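Local coordinates for glycosyl hydrolase (Rhizobium leguminosarum bv. trifolii, PDB 5NDX), which probably hydrolyses O-glycosyl bonds as a family 39 glycoside hydrolase, the bacterial orthologue of human alpha-L-iduronidase, at residues Y131-L136 against D171-S176; A122-Y127 against W139-T144. The protein carries 2 engineered substitutions. All blocks are in the same frame, centred on the assembly; numbering follows the deposited sequence.

Contact 1 of 2, residues Y131-L136 against D171-S176; sequences YGMDEL and DAIDPS
Met133 carries the whole contact from its side, bringing its terminal methyl up against both Ile173 and Asp174. The chain bends twice, at chi2 (-69°) and chi3 (-46°), and this curl turns CE onto the loop. There Met133 CE lies 4.0 Å from Ile173 CG2, the two side chains running aslant, a small apolar touch to which the sulfur adds a longer approach. Met133 and Asp174 run alongside each other, pointing opposite ways, and Met133 CE comes to 3.2 Å from Asp174 OD2, a close approach of a methyl to a carboxylate oxygen without a hydrogen bond. The carboxylate is held from its other oxygen: Asp174 OD1 accepts hydrogen bonds from the backbone N of Ser176 (3.1 Å), closing an Asx turn, and from Ser176 OG (2.6 Å). Both donors reach OD1 from the same face of the carboxylate plane, which should restrict its rotation, while OD2 forms a salt bridge with Arg137. Met133 stands in the first turn of helix 133-136, behind Gly132, whose positive phi ends helix 110-131. The opposing loop follows helix 155-171 and leads to strand 179-184, and Ile173 also packs on Asp125 of helix 110-131.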
ATOM      1  N   TYR A 131      -3.868   8.305  22.376  1.00 37.43           N
ATOM      2  CA  TYR A 131      -3.143   7.111  21.951  1.00 37.68           C
ATOM      3  C   TYR A 131      -1.794   6.890  22.600  1.00 38.57           C
ATOM      4  O   TYR A 131      -1.232   5.828  22.437  1.00 39.73           O
ATOM      5  CB  TYR A 131      -2.900   7.147  20.437  1.00 37.99           C
ATOM      6  CG  TYR A 131      -4.131   7.377  19.618  1.00 37.44           C
ATOM      7  CD1 TYR A 131      -5.236   6.557  19.753  1.00 37.78           C
ATOM      8  CD2 TYR A 131      -4.175   8.400  18.690  1.00 37.04           C
ATOM      9  CE1 TYR A 131      -6.392   6.781  18.995  1.00 39.69           C
ATOM     10  CE2 TYR A 131      -5.299   8.630  17.931  1.00 37.82           C
ATOM     11  CZ  TYR A 131      -6.405   7.813  18.071  1.00 38.93           C
ATOM     12  OH  TYR A 131      -7.523   8.074  17.319  1.00 39.98           O
ATOM     13  N   GLY A 132      -1.266   7.874  23.317  1.00 41.91           N
ATOM     14  CA  GLY A 132       0.114   7.813  23.829  1.00 42.10           C
ATOM     15  C   GLY A 132       1.043   8.566  22.897  1.00 45.70           C
ATOM     16  O   GLY A 132       0.857   8.566  21.634  1.00 40.36           O
ATOM     17  N   MET A 133       2.027   9.223  23.496  1.00 44.72           N
ATOM     18  CA  MET A 133       2.996   9.983  22.726  1.00 48.35           C
ATOM     19  C   MET A 133       3.938   9.070  21.913  1.00 44.01           C
ATOM     20  O   MET A 133       4.403   9.483  20.862  1.00 45.77           O
ATOM     21  CB  MET A 133       3.761  11.004  23.607  1.00 54.61           C
ATOM     22  CG  MET A 133       2.966  12.313  23.965  1.00 59.41           C
ATOM     23  SD  MET A 133       2.535  13.605  22.718  1.00 75.13           S
ATOM     24  CE  MET A 133       3.988  13.974  21.704  1.00 67.77           C
ATOM     25  N   ASP A 134       4.204   7.859  22.365  1.00 42.58           N
ATOM     26  CA  ASP A 134       4.931   6.902  21.549  1.00 47.15           C
ATOM     27  C   ASP A 134       4.208   6.704  20.178  1.00 46.72           C
ATOM     28  O   ASP A 134       4.875   6.802  19.151  1.00 45.86           O
ATOM     29  CB  ASP A 134       5.122   5.572  22.283  1.00 50.30           C
ATOM     30  CG  ASP A 134       6.194   5.653  23.388  1.00 56.82           C
ATOM     31  OD1 ASP A 134       6.905   6.701  23.494  1.00 57.80           O
ATOM     32  OD2 ASP A 134       6.335   4.655  24.146  1.00 60.25           O
ATOM     33  N   GLU A 135       2.869   6.541  20.189  1.00 43.37           N
ATOM     34  CA  GLU A 135       2.085   6.393  18.948  1.00 45.23           C
ATOM     35  C   GLU A 135       2.250   7.611  18.082  1.00 43.24           C
ATOM     36  O   GLU A 135       2.601   7.462  16.911  1.00 40.46           O
ATOM     37  CB  GLU A 135       0.600   6.074  19.191  1.00 45.59           C
ATOM     38  CG  GLU A 135      -0.293   6.038  17.935  1.00 46.40           C
ATOM     39  CD  GLU A 135       0.061   4.938  16.940  1.00 44.06           C
ATOM     40  OE1 GLU A 135       0.551   3.900  17.359  1.00 47.04           O
ATOM     41  OE2 GLU A 135      -0.127   5.110  15.719  1.00 43.66           O
ATOM     42  N   LEU A 136       2.058   8.801  18.655  1.00 41.89           N
ATOM     43  CA  LEU A 136       2.194  10.047  17.885  1.00 44.32           C
ATOM     44  C   LEU A 136       3.527  10.224  17.168  1.00 41.81           C
ATOM     45  O   LEU A 136       3.603  10.712  16.025  1.00 39.97           O
ATOM     46  CB  LEU A 136       1.956  11.275  18.777  1.00 49.17           C
ATOM     47  CG  LEU A 136       0.716  12.112  18.528  1.00 54.33           C
ATOM     48  CD1 LEU A 136       0.913  12.993  17.360  1.00 56.17           C
ATOM     49  CD2 LEU A 136      -0.516  11.262  18.299  1.00 56.75           C
ATOM     50  N   ASP A 171       5.879  22.120  17.452  1.00 49.84           N
ATOM     51  CA  ASP A 171       6.958  22.434  18.426  1.00 55.14           C
ATOM     52  C   ASP A 171       6.413  22.763  19.828  1.00 56.30           C
ATOM     53  O   ASP A 171       7.047  22.392  20.800  1.00 59.51           O
ATOM     54  CB  ASP A 171       7.890  23.560  17.932  1.00 55.01           C
ATOM     55  CG  ASP A 171       8.864  23.088  16.845  1.00 57.97           C
ATOM     56  OD1 ASP A 171       8.788  21.908  16.453  1.00 55.07           O
ATOM     57  OD2 ASP A 171       9.715  23.881  16.373  1.00 59.93           O
ATOM     58  N   ALA A 172       5.219  23.370  19.933  1.00 55.72           N
ATOM     59  CA  ALA A 172       4.628  23.639  21.263  1.00 57.52           C
ATOM     60  C   ALA A 172       4.484  22.381  22.116  1.00 57.52           C
ATOM     61  O   ALA A 172       4.558  22.465  23.306  1.00 61.26           O
ATOM     62  CB  ALA A 172       3.279  24.336  21.151  1.00 54.59           C
ATOM     63  N   ILE A 173       4.266  21.224  21.519  1.00 54.62           N
ATOM     64  CA  ILE A 173       4.140  19.997  22.286  1.00 54.84           C
ATOM     65  C   ILE A 173       5.384  19.144  22.108  1.00 53.25           C
ATOM     66  O   ILE A 173       5.830  18.544  23.079  1.00 50.07           O
ATOM     67  CB  ILE A 173       2.942  19.148  21.820  1.00 61.19           C
ATOM     68  CG1 ILE A 173       1.618  19.880  22.042  1.00 62.64           C
ATOM     69  CG2 ILE A 173       2.948  17.771  22.511  1.00 62.77           C
ATOM     70  CD1 ILE A 173       0.979  19.617  23.393  1.00 64.30           C
ATOM     71  N   ASP A 174       5.914  19.009  20.877  1.00 49.73           N
ATOM     72  CA  ASP A 174       7.006  18.044  20.655  1.00 50.25           C
ATOM     73  C   ASP A 174       7.738  18.274  19.347  1.00 51.13           C
ATOM     74  O   ASP A 174       7.228  17.881  18.283  1.00 53.48           O
ATOM     75  CB  ASP A 174       6.434  16.623  20.738  1.00 49.79           C
ATOM     76  CG  ASP A 174       7.490  15.554  20.775  1.00 51.46           C
ATOM     77  OD1 ASP A 174       8.705  15.822  20.568  1.00 54.12           O
ATOM     78  OD2 ASP A 174       7.062  14.400  20.984  1.00 55.80           O
ATOM     79  N   PRO A 175       8.935  18.886  19.404  1.00 52.51           N
ATOM     80  CA  PRO A 175       9.668  19.178  18.175  1.00 52.65           C
ATOM     81  C   PRO A 175      10.223  17.977  17.421  1.00 50.77           C
ATOM     82  O   PRO A 175      10.689  18.131  16.281  1.00 50.10           O
ATOM     83  CB  PRO A 175      10.844  20.064  18.654  1.00 54.91           C
ATOM     84  CG  PRO A 175      10.407  20.587  19.971  1.00 55.75           C
ATOM     85  CD  PRO A 175       9.674  19.415  20.570  1.00 55.07           C
ATOM     86  N   SER A 176      10.202  16.805  18.040  1.00 49.04           N
ATOM     87  CA  SER A 176      10.581  15.612  17.334  1.00 48.40           C
ATOM     88  C   SER A 176       9.413  15.009  16.480  1.00 46.13           C
ATOM     89  O   SER A 176       9.594  13.976  15.863  1.00 46.78           O
ATOM     90  CB  SER A 176      11.143  14.597  18.345  1.00 46.89           C
ATOM     91  OG  SER A 176      10.078  14.125  19.126  1.00 50.50           O
TER

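Contact 2 of 2, residues A122-Y127 against W139-T144; sequences ATVDRY and WYFETT. With 8U8 ((2~{R},3~{S},4~{S},5~{R},6~{S})-6-(4-methyl-2-oxidanylidene-chromen-7-yl)oxy-3,4,5-tris(oxidanyl)oxane-2-carboxylic acid), chain N; SO4 (sulfate ion), chain L.
Val124 and Tyr127, one turn apart on helix 110-131, pack against Phe141 and Trp139 at strand 140-142, joining a helix to the parallel strands of the TIM barrel. This inner side is buried and wholly apolar across the two segments. Val124 CG2 meets Phe141 CZ at 4.1 Å, approaching the ring obliquely, and Leu170 of helix 155-171 touches both residues. Tyr127 uses its CB, which lies 4.1 Å from Trp139 CH2; its ring leads away, so that its OH bonds to Asp79, while Trp139 NE1 is bonded to Glu135.

The outer side of the helix is looser. Arg126, with CG anti to the backbone N (chi1 -176°) and its chain extended to NE, presents the guanidinium edge to a sulfate, probably from the crystallisation liquor, and NH2 also forms a salt bridge with Asp79.

Tyr140, at the N-terminal end of the strand, lines one of two pockets in which the glycoside is seen: the coumarin part lies over one face of its ring, with 8U8 C12 3.5 Å above the ring plane. A serine in place of Tyr140 would probably take away the flat surface under the coumarin, leaving that end of the glycoside less firmly held. At the sulfate, Arg126 NH1 donates to SO4 O2 over 3.2 Å in a nearly straight bond, 174° at the hydrogen.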
ATOM      1  N   ALA A 122      -3.364  21.793  19.403  1.00 42.49           N
ATOM      2  CA  ALA A 122      -4.479  21.071  20.022  1.00 44.40           C
ATOM      3  C   ALA A 122      -4.625  19.599  19.489  1.00 43.52           C
ATOM      4  O   ALA A 122      -4.975  18.658  20.252  1.00 43.69           O
ATOM      5  CB  ALA A 122      -5.781  21.853  19.832  1.00 44.34           C
ATOM      6  N   THR A 123      -4.321  19.416  18.212  1.00 41.52           N
ATOM      7  CA  THR A 123      -4.395  18.101  17.565  1.00 41.76           C
ATOM      8  C   THR A 123      -3.415  17.150  18.207  1.00 41.82           C
ATOM      9  O   THR A 123      -3.776  16.057  18.660  1.00 40.97           O
ATOM     10  CB  THR A 123      -4.073  18.215  16.063  1.00 42.83           C
ATOM     11  OG1 THR A 123      -4.930  19.178  15.452  1.00 41.56           O
ATOM     12  CG2 THR A 123      -4.238  16.881  15.365  1.00 44.53           C
ATOM     13  N   VAL A 124      -2.172  17.606  18.278  1.00 41.47           N
ATOM     14  CA  VAL A 124      -1.097  16.845  18.831  1.00 43.80           C
ATOM     15  C   VAL A 124      -1.326  16.580  20.323  1.00 44.03           C
ATOM     16  O   VAL A 124      -1.119  15.467  20.833  1.00 40.65           O
ATOM     17  CB  VAL A 124       0.222  17.571  18.524  1.00 47.66           C
ATOM     18  CG1 VAL A 124       1.311  17.127  19.467  1.00 53.91           C
ATOM     19  CG2 VAL A 124       0.607  17.213  17.094  1.00 52.19           C
ATOM     20  N   ASP A 125      -1.795  17.602  21.017  1.00 45.67           N
ATOM     21  CA  ASP A 125      -2.172  17.425  22.413  1.00 47.57           C
ATOM     22  C   ASP A 125      -3.271  16.373  22.621  1.00 42.23           C
ATOM     23  O   ASP A 125      -3.150  15.489  23.433  1.00 40.89           O
ATOM     24  CB  ASP A 125      -2.618  18.757  23.015  1.00 52.24           C
ATOM     25  CG  ASP A 125      -2.858  18.642  24.492  1.00 56.55           C
ATOM     26  OD1 ASP A 125      -1.855  18.562  25.209  1.00 60.93           O
ATOM     27  OD2 ASP A 125      -4.036  18.550  24.895  1.00 61.92           O
ATOM     28  N   ARG A 126      -4.333  16.453  21.855  1.00 41.29           N
ATOM     29  CA  ARG A 126      -5.400  15.500  22.003  1.00 40.75           C
ATOM     30  C   ARG A 126      -4.999  14.043  21.654  1.00 40.82           C
ATOM     31  O   ARG A 126      -5.342  13.108  22.407  1.00 40.88           O
ATOM     32  CB  ARG A 126      -6.548  15.923  21.149  1.00 41.94           C
ATOM     33  CG  ARG A 126      -7.760  15.044  21.296  1.00 42.62           C
ATOM     34  CD  ARG A 126      -8.843  15.584  20.389  1.00 43.17           C
ATOM     35  NE  ARG A 126     -10.062  14.808  20.568  1.00 44.44           N
ATOM     36  CZ  ARG A 126     -10.901  14.953  21.596  1.00 49.08           C
ATOM     37  NH1 ARG A 126     -10.667  15.848  22.556  1.00 49.32           N
ATOM     38  NH2 ARG A 126     -11.979  14.188  21.687  1.00 49.06           N
ATOM     39  N   TYR A 127      -4.290  13.842  20.538  1.00 39.29           N
ATOM     40  CA  TYR A 127      -4.088  12.480  20.053  1.00 38.65           C
ATOM     41  C   TYR A 127      -2.925  11.848  20.783  1.00 38.98           C
ATOM     42  O   TYR A 127      -2.935  10.657  21.031  1.00 37.39           O
ATOM     43  CB  TYR A 127      -4.080  12.401  18.494  1.00 37.79           C
ATOM     44  CG  TYR A 127      -5.450  12.767  17.992  1.00 37.07           C
ATOM     45  CD1 TYR A 127      -6.564  12.004  18.353  1.00 37.28           C
ATOM     46  CD2 TYR A 127      -5.664  13.889  17.215  1.00 37.19           C
ATOM     47  CE1 TYR A 127      -7.844  12.365  17.939  1.00 37.59           C
ATOM     48  CE2 TYR A 127      -6.946  14.282  16.857  1.00 37.31           C
ATOM     49  CZ  TYR A 127      -8.025  13.512  17.219  1.00 37.58           C
ATOM     50  OH  TYR A 127      -9.280  13.897  16.851  1.00 38.42           O
ATOM     51  N   TRP A 139       4.147   8.876  13.695  1.00 37.21           N
ATOM     52  CA  TRP A 139       3.432   9.477  12.582  1.00 35.42           C
ATOM     53  C   TRP A 139       4.358  10.414  11.832  1.00 36.19           C
ATOM     54  O   TRP A 139       5.451  10.687  12.317  1.00 34.88           O
ATOM     55  CB  TRP A 139       2.228  10.228  13.038  1.00 36.14           C
ATOM     56  CG  TRP A 139       1.186   9.417  13.733  1.00 35.20           C
ATOM     57  CD1 TRP A 139       1.229   8.113  14.046  1.00 34.92           C
ATOM     58  CD2 TRP A 139      -0.037   9.925  14.267  1.00 36.06           C
ATOM     59  NE1 TRP A 139       0.084   7.748  14.740  1.00 36.32           N
ATOM     60  CE2 TRP A 139      -0.715   8.850  14.867  1.00 34.90           C
ATOM     61  CE3 TRP A 139      -0.669  11.180  14.221  1.00 37.28           C
ATOM     62  CZ2 TRP A 139      -1.960   8.995  15.464  1.00 34.87           C
ATOM     63  CZ3 TRP A 139      -1.923  11.316  14.810  1.00 36.68           C
ATOM     64  CH2 TRP A 139      -2.544  10.243  15.424  1.00 36.18           C
ATOM     65  N   TYR A 140       3.963  10.812  10.614  1.00 34.97           N
ATOM     66  CA  TYR A 140       4.622  11.905   9.884  1.00 36.45           C
ATOM     67  C   TYR A 140       3.562  12.945   9.596  1.00 36.90           C
ATOM     68  O   TYR A 140       2.446  12.596   9.290  1.00 38.15           O
ATOM     69  CB  TYR A 140       5.320  11.435   8.599  1.00 36.47           C
ATOM     70  CG  TYR A 140       6.447  10.494   8.893  1.00 35.57           C
ATOM     71  CD1 TYR A 140       6.211   9.151   9.101  1.00 35.79           C
ATOM     72  CD2 TYR A 140       7.745  10.958   9.035  1.00 37.12           C
ATOM     73  CE1 TYR A 140       7.251   8.286   9.454  1.00 36.88           C
ATOM     74  CE2 TYR A 140       8.811  10.090   9.351  1.00 36.59           C
ATOM     75  CZ  TYR A 140       8.564   8.767   9.596  1.00 36.11           C
ATOM     76  OH  TYR A 140       9.627   7.904   9.930  1.00 35.91           O
ATOM     77  N   PHE A 141       3.927  14.219   9.732  1.00 37.27           N
ATOM     78  CA  PHE A 141       3.043  15.332   9.433  1.00 37.99           C
ATOM     79  C   PHE A 141       3.550  16.020   8.205  1.00 37.46           C
ATOM     80  O   PHE A 141       4.755  16.141   8.024  1.00 38.22           O
ATOM     81  CB  PHE A 141       2.999  16.325  10.592  1.00 39.99           C
ATOM     82  CG  PHE A 141       2.364  15.757  11.804  1.00 39.10           C
ATOM     83  CD1 PHE A 141       0.982  15.832  11.962  1.00 38.87           C
ATOM     84  CD2 PHE A 141       3.118  15.036  12.712  1.00 39.77           C
ATOM     85  CE1 PHE A 141       0.368  15.260  13.072  1.00 38.44           C
ATOM     86  CE2 PHE A 141       2.514  14.434  13.806  1.00 39.04           C
ATOM     87  CZ  PHE A 141       1.141  14.558  13.982  1.00 39.25           C
ATOM     88  N   GLU A 142       2.613  16.468   7.380  1.00 37.06           N
ATOM     89  CA  GLU A 142       2.917  17.070   6.086  1.00 41.52           C
ATOM     90  C   GLU A 142       2.104  18.315   5.862  1.00 40.48           C
ATOM     91  O   GLU A 142       0.975  18.430   6.348  1.00 40.12           O
ATOM     92  CB  GLU A 142       2.539  16.108   4.929  1.00 40.61           C
ATOM     93  CG  GLU A 142       3.345  16.385   3.691  1.00 41.13           C
ATOM     94  CD  GLU A 142       2.987  15.499   2.513  1.00 41.45           C
ATOM     95  OE1 GLU A 142       1.895  14.935   2.527  1.00 41.07           O
ATOM     96  OE2 GLU A 142       3.784  15.404   1.571  1.00 40.85           O
ATOM     97  N   THR A 143       2.649  19.207   5.065  1.00 41.91           N
ATOM     98  CA  THR A 143       1.858  20.323   4.540  1.00 48.20           C
ATOM     99  C   THR A 143       0.691  19.847   3.682  1.00 56.49           C
ATOM    100  O   THR A 143       0.679  18.736   3.114  1.00 57.24           O
ATOM    101  CB  THR A 143       2.627  21.187   3.544  1.00 48.94           C
ATOM    102  OG1 THR A 143       3.077  20.328   2.477  1.00 50.98           O
ATOM    103  CG2 THR A 143       3.758  21.891   4.195  1.00 48.92           C
ATOM    104  N   THR A 144      -0.244  20.775   3.572  1.00 65.28           N
ATOM    105  CA  THR A 144      -1.483  20.653   2.849  1.00 69.39           C
ATOM    106  C   THR A 144      -1.100  20.391   1.444  1.00 66.79           C
ATOM    107  O   THR A 144      -0.131  20.964   0.895  1.00 67.35           O
ATOM    108  CB  THR A 144      -2.353  21.980   2.954  1.00 72.15           C
ATOM    109  OG1 THR A 144      -3.753  21.708   2.815  1.00 70.27           O
ATOM    110  CG2 THR A 144      -1.913  23.040   1.931  1.00 71.94           C
TER
HETATM  111  C15 8U8 N 713       7.178  10.983   5.247  1.00 39.80           C
HETATM  112  C13 8U8 N 713       8.331  10.311   5.659  1.00 38.49           C
HETATM  113  C14 8U8 N 713       9.497  11.022   5.915  1.00 37.93           C
HETATM  114  C16 8U8 N 713      10.620  10.366   6.399  1.00 40.89           C
HETATM  115  O9  8U8 N 713      11.655  10.998   6.567  1.00 43.88           O
HETATM  116  O8  8U8 N 713      10.615   9.015   6.556  1.00 39.56           O
HETATM  117  C11 8U8 N 713       9.478   8.316   6.361  1.00 36.64           C
HETATM  118  C10 8U8 N 713       9.552   6.975   6.646  1.00 36.69           C
HETATM  119  C12 8U8 N 713       8.323   8.934   5.905  1.00 35.90           C
HETATM  120  C7  8U8 N 713       7.189   8.137   5.746  1.00 34.62           C
HETATM  121  C8  8U8 N 713       7.262   6.777   6.024  1.00 35.70           C
HETATM  122  C9  8U8 N 713       8.437   6.180   6.486  1.00 37.33           C
HETATM  123  O2  8U8 N 713       8.448   4.836   6.762  1.00 41.07           O
HETATM  124  C5  8U8 N 713       9.471   4.309   7.649  1.00 39.17           C
HETATM  125  O1  8U8 N 713      10.539   4.042   6.723  1.00 42.11           O
HETATM  126  C1  8U8 N 713      11.717   3.363   7.216  1.00 43.03           C
HETATM  127  C6  8U8 N 713      12.480   4.227   8.280  1.00 46.71           C
HETATM  128  O7  8U8 N 713      12.347   5.467   8.259  1.00 43.36           O
HETATM  129  O6  8U8 N 713      13.131   3.609   9.136  1.00 51.91           O
HETATM  130  C2  8U8 N 713      11.231   2.034   7.788  1.00 42.63           C
HETATM  131  O5  8U8 N 713      12.331   1.218   8.299  1.00 41.25           O
HETATM  132  C3  8U8 N 713      10.180   2.286   8.894  1.00 39.15           C
HETATM  133  O4  8U8 N 713       9.705   1.038   9.323  1.00 38.10           O
HETATM  134  C4  8U8 N 713       8.997   3.068   8.320  1.00 38.59           C
HETATM  135  O3  8U8 N 713       8.053   3.415   9.335  1.00 39.84           O
HETATM  136  S   SO4 L 711     -13.985  16.414  24.250  1.00 91.49           S
HETATM  137  O1  SO4 L 711     -14.277  15.043  23.717  1.00 87.26           O
HETATM  138  O2  SO4 L 711     -12.685  16.369  24.981  1.00 89.43           O
HETATM  139  O3  SO4 L 711     -13.894  17.444  23.167  1.00 81.26           O
HETATM  140  O4  SO4 L 711     -15.090  16.791  25.186  1.00 92.51           O

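Both contacts lie in the TIM barrel, in the part of the chain that runs from helix 110-131 to the loop before strand 179-184. Their centres are about 9 Å apart, and their segments alternate along the chain: 122-127, 131-136, 139-144, then 171-176. Helix 110-131, the short helix 133-136 and strand 140-142 thus follow one another, and helix 155-171 returns the chain to the loop before strand 179-184, the next strand of the parallel sheet. The contacts also touch directly: Ile173 CB packs 3.5 Å from Val124 CG1, and Leu136 CD1 lies 3.7 Å from Phe141 CZ. Contact 1 extends this packing through Ile173 and Leu136 toward the N-terminal ends of the strands, where it also takes in the polar Asp174 loop.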